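Local coordinates for protein adenosylmethionine-8-amino-7-oxononanoate aminotransferase (Methanocaldococcus jannaschii, PDB 6ZHK) that probably transfers the amino group of S-adenosyl-L-methionine to 7-keto-8-aminopelargonic acid in biotin biosynthesis, as a pyridoxal-phosphate-dependent class-III aminotransferase, at residues G300-A312 with N342-E354. Residues are numbered along the deposited sequence; the frame is centred on the assembly and turned at random.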
loop_
_atom_site.group_PDB
_atom_site.type_symbol
_atom_site.label_atom_id
_atom_site.label_comp_id
_atom_site.label_asym_id
_atom_site.label_seq_id
_atom_site.Cartn_x
_atom_site.Cartn_y
_atom_site.Cartn_z
ATOM N N GLY A 300 11.283 -3.410 0.708
ATOM C CA GLY A 300 10.499 -2.224 1.008
ATOM C C GLY A 300 11.371 -1.312 1.892
ATOM O O GLY A 300 12.598 -1.438 1.907
ATOM N N LYS A 301 10.722 -0.444 2.671
ATOM C CA LYS A 301 11.340 0.435 3.659
ATOM C C LYS A 301 12.557 1.132 3.081
ATOM O O LYS A 301 12.365 2.134 2.429
ATOM C CB LYS A 301 11.704 -0.279 4.970
ATOM C CG LYS A 301 10.535 -0.611 5.867
ATOM C CD LYS A 301 10.926 -1.452 7.105
ATOM C CE LYS A 301 9.744 -2.005 7.869
ATOM N NZ LYS A 301 9.017 -0.918 8.533
ATOM N N GLY A 302 13.777 0.577 3.290
ATOM C CA GLY A 302 15.005 1.288 2.935
ATOM C C GLY A 302 15.255 1.425 1.427
ATOM O O GLY A 302 16.201 2.094 1.017
ATOM N N LEU A 303 14.444 0.722 0.617
ATOM C CA LEU A 303 14.515 0.784 -0.824
ATOM C C LEU A 303 14.694 2.224 -1.325
ATOM O O LEU A 303 15.475 2.432 -2.255
ATOM C CB LEU A 303 13.295 0.039 -1.381
ATOM C CG LEU A 303 13.093 0.037 -2.879
ATOM C CD1 LEU A 303 14.292 -0.547 -3.646
ATOM C CD2 LEU A 303 11.890 -0.837 -3.191
ATOM N N THR A 304 13.918 3.205 -0.790
ATOM C CA THR A 304 13.997 4.581 -1.258
ATOM C C THR A 304 14.909 5.419 -0.355
ATOM O O THR A 304 14.863 6.630 -0.410
ATOM C CB THR A 304 12.595 5.210 -1.264
ATOM O OG1 THR A 304 12.191 5.042 0.093
ATOM C CG2 THR A 304 11.676 4.454 -2.181
ATOM N N GLY A 305 15.675 4.741 0.512
ATOM C CA GLY A 305 16.501 5.405 1.522
ATOM C C GLY A 305 15.661 5.974 2.653
ATOM O O GLY A 305 16.188 6.622 3.530
ATOM N N GLY A 306 14.350 5.711 2.640
ATOM C CA GLY A 306 13.513 6.089 3.749
ATOM C C GLY A 306 12.633 7.269 3.368
ATOM O O GLY A 306 11.992 7.826 4.248
ATOM N N TYR A 307 12.649 7.689 2.087
ATOM C CA TYR A 307 12.012 8.962 1.755
ATOM C C TYR A 307 10.644 8.821 1.131
ATOM O O TYR A 307 9.827 9.780 1.205
ATOM C CB TYR A 307 12.854 9.859 0.831
ATOM C CG TYR A 307 14.102 10.432 1.471
ATOM C CD1 TYR A 307 14.472 10.086 2.776
ATOM C CD2 TYR A 307 14.912 11.354 0.793
ATOM C CE1 TYR A 307 15.604 10.634 3.375
ATOM C CE2 TYR A 307 16.066 11.867 1.385
ATOM C CZ TYR A 307 16.423 11.511 2.678
ATOM O OH TYR A 307 17.575 12.052 3.251
ATOM N N LEU A 308 10.364 7.650 0.550
ATOM C CA LEU A 308 9.064 7.442 -0.095
ATOM C C LEU A 308 8.657 5.952 0.033
ATOM O O LEU A 308 9.495 5.045 0.193
ATOM C CB LEU A 308 9.187 7.830 -1.587
ATOM C CG LEU A 308 9.045 9.310 -1.940
ATOM C CD1 LEU A 308 9.500 9.543 -3.394
ATOM C CD2 LEU A 308 7.575 9.774 -1.780
ATOM N N PRO A 309 7.364 5.655 -0.118
ATOM C CA PRO A 309 6.863 4.282 -0.063
ATOM C C PRO A 309 7.047 3.580 -1.399
ATOM O O PRO A 309 6.169 3.593 -2.255
ATOM C CB PRO A 309 5.381 4.471 0.307
ATOM C CG PRO A 309 5.015 5.725 -0.348
ATOM C CD PRO A 309 6.239 6.623 -0.179
ATOM N N LEU A 310 8.132 2.811 -1.484
ATOM C CA LEU A 310 8.224 1.837 -2.567
ATOM C C LEU A 310 8.459 0.432 -2.019
ATOM O O LEU A 310 9.194 0.258 -1.053
ATOM C CB LEU A 310 9.351 2.230 -3.527
ATOM C CG LEU A 310 9.441 1.374 -4.797
ATOM C CD1 LEU A 310 8.158 1.536 -5.624
ATOM C CD2 LEU A 310 10.649 1.833 -5.617
ATOM N N ALA A 311 7.817 -0.558 -2.640
ATOM C CA ALA A 311 8.172 -1.924 -2.322
ATOM C C ALA A 311 8.308 -2.727 -3.616
ATOM O O ALA A 311 7.938 -2.264 -4.697
ATOM C CB ALA A 311 7.186 -2.489 -1.359
ATOM N N ALA A 312 8.947 -3.902 -3.515
ATOM C CA ALA A 312 9.082 -4.781 -4.682
ATOM C C ALA A 312 9.006 -6.246 -4.267
ATOM O O ALA A 312 9.447 -6.628 -3.163
ATOM C CB ALA A 312 10.446 -4.513 -5.311
ATOM N N ASN A 342 5.464 4.056 -9.698
ATOM C CA ASN A 342 5.398 5.518 -9.780
ATOM C C ASN A 342 6.813 6.136 -9.951
ATOM O O ASN A 342 7.766 5.720 -9.289
ATOM C CB ASN A 342 4.756 6.025 -8.471
ATOM C CG ASN A 342 4.940 7.505 -8.267
ATOM O OD1 ASN A 342 5.964 7.966 -7.817
ATOM N ND2 ASN A 342 3.860 8.243 -8.442
ATOM N N GLN A 343 6.983 7.123 -10.834
ATOM C CA GLN A 343 8.309 7.666 -11.167
ATOM C C GLN A 343 9.015 8.330 -9.978
ATOM O O GLN A 343 10.215 8.142 -9.819
ATOM C CB GLN A 343 8.288 8.660 -12.346
ATOM C CG GLN A 343 8.014 7.976 -13.685
ATOM C CD GLN A 343 6.547 7.888 -14.055
ATOM O OE1 GLN A 343 5.669 7.485 -13.273
ATOM N NE2 GLN A 343 6.310 8.073 -15.328
ATOM N N LEU A 344 8.294 9.127 -9.174
ATOM C CA LEU A 344 8.931 9.689 -7.974
ATOM C C LEU A 344 9.461 8.599 -7.033
ATOM O O LEU A 344 10.609 8.683 -6.557
ATOM C CB LEU A 344 7.961 10.618 -7.259
ATOM C CG LEU A 344 7.474 11.798 -8.106
ATOM C CD1 LEU A 344 6.607 12.697 -7.236
ATOM C CD2 LEU A 344 8.673 12.612 -8.796
ATOM N N LEU A 345 8.662 7.523 -6.789
ATOM C CA LEU A 345 9.110 6.467 -5.892
ATOM C C LEU A 345 10.378 5.878 -6.482
ATOM O O LEU A 345 11.332 5.630 -5.753
ATOM C CB LEU A 345 8.074 5.323 -5.727
ATOM C CG LEU A 345 6.640 5.785 -5.446
ATOM C CD1 LEU A 345 5.707 4.616 -5.150
ATOM C CD2 LEU A 345 6.600 6.706 -4.237
ATOM N N CYS A 346 10.385 5.650 -7.809
ATOM C CA CYS A 346 11.496 4.888 -8.360
ATOM C C CYS A 346 12.741 5.781 -8.446
ATOM O O CYS A 346 13.894 5.309 -8.319
ATOM C CB CYS A 346 11.132 4.444 -9.778
ATOM S SG CYS A 346 9.918 3.098 -9.814
ATOM N N SER A 347 12.517 7.070 -8.630
ATOM C CA SER A 347 13.660 7.997 -8.667
ATOM C C SER A 347 14.403 7.986 -7.321
ATOM O O SER A 347 15.645 7.978 -7.342
ATOM C CB SER A 347 13.205 9.381 -9.049
ATOM O OG SER A 347 12.512 9.984 -7.952
ATOM N N ALA A 348 13.680 7.965 -6.166
ATOM C CA ALA A 348 14.338 7.912 -4.859
ATOM C C ALA A 348 15.174 6.638 -4.762
ATOM O O ALA A 348 16.316 6.668 -4.262
ATOM C CB ALA A 348 13.403 8.052 -3.691
ATOM N N ALA A 349 14.599 5.507 -5.209
ATOM C CA ALA A 349 15.323 4.253 -5.085
ATOM C C ALA A 349 16.572 4.227 -5.956
ATOM O O ALA A 349 17.581 3.628 -5.563
ATOM C CB ALA A 349 14.439 3.058 -5.421
ATOM N N LEU A 350 16.475 4.764 -7.187
ATOM C CA LEU A 350 17.631 4.827 -8.070
ATOM C C LEU A 350 18.759 5.574 -7.387
ATOM O O LEU A 350 19.900 5.086 -7.381
ATOM C CB LEU A 350 17.259 5.501 -9.404
ATOM C CG LEU A 350 16.509 4.609 -10.390
ATOM C CD1 LEU A 350 15.947 5.438 -11.555
ATOM C CD2 LEU A 350 17.420 3.494 -10.944
ATOM N N ALA A 351 18.426 6.742 -6.790
ATOM C CA ALA A 351 19.461 7.502 -6.099
ATOM C C ALA A 351 20.055 6.693 -4.949
ATOM O O ALA A 351 21.275 6.727 -4.737
ATOM C CB ALA A 351 18.965 8.829 -5.565
ATOM N N THR A 352 19.174 5.990 -4.210
ATOM C CA THR A 352 19.608 5.183 -3.088
ATOM C C THR A 352 20.650 4.171 -3.548
ATOM O O THR A 352 21.714 4.041 -2.896
ATOM C CB THR A 352 18.442 4.577 -2.303
ATOM O OG1 THR A 352 17.668 5.670 -1.823
ATOM C CG2 THR A 352 18.848 3.775 -1.075
ATOM N N LEU A 353 20.329 3.418 -4.608
ATOM C CA LEU A 353 21.246 2.354 -5.010
ATOM C C LEU A 353 22.560 2.959 -5.471
ATOM O O LEU A 353 23.627 2.347 -5.310
ATOM C CB LEU A 353 20.658 1.515 -6.139
ATOM C CG LEU A 353 19.524 0.596 -5.694
ATOM C CD1 LEU A 353 18.808 -0.025 -6.893
ATOM C CD2 LEU A 353 20.070 -0.453 -4.759
ATOM N N GLU A 354 22.459 4.110 -6.107
ATOM C CA GLU A 354 23.662 4.800 -6.582
ATOM C C GLU A 354 24.595 5.171 -5.431
ATOM O O GLU A 354 25.812 5.005 -5.561
ATOM C CB GLU A 354 23.289 6.030 -7.418
ATOM C CG GLU A 354 23.196 5.763 -8.904
ATOM C CD GLU A 354 22.309 6.730 -9.684
ATOM O OE1 GLU A 354 22.030 7.847 -9.169
ATOM O OE2 GLU A 354 21.862 6.349 -10.801
#
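Leu345 pushes its isobutyl end into the run Leu308 to Leu310. Its CD2 lies across the base of Leu308 at about a right angle, 3.9 Å from Leu308 CB, while its CD1 sits against the Pro309 carbonyl. Leu310 comes in on a slant: with CG anti to the backbone N (chi1 -173°), CD1 reaches Leu345 CB at 3.8 Å and CD2 lies 4.0 Å from Ala349 CB. One turn on, the small Ala348 and Ala349 let the backbones close to 4.1 Å between Thr304 CA and Ala349 CA. Leu303 O is buried with no hydrogen-bond partner; Ala349 CA makes only a CA-H...O contact to it (3.4 Å). Thr304 lays CB against Ala348 CB (3.8 Å), while OG1 turns back to bond Leu308 O at 2.7 Å, just past the type I' turn Thr304 to Tyr307. Thr352 ends the contact, its OG1 returned to Ala348 O and its methyl beside Gly302 O and Gly305 N; an alanine here would probably open a gap beside Gly305 and leave Ala348 O with only that residue's backbone N-H as donor within the helix. The loop following Lys301, which probably carries pyridoxal phosphate in the working enzyme but is without it here, thus packs on helix 343-358 before entering strand 311-315 of the seven-stranded central sheet of this fold-type I large domain, with helix 96-108 touching Leu310 and Ala349 and helix 72-82 covering Leu308 and Thr352.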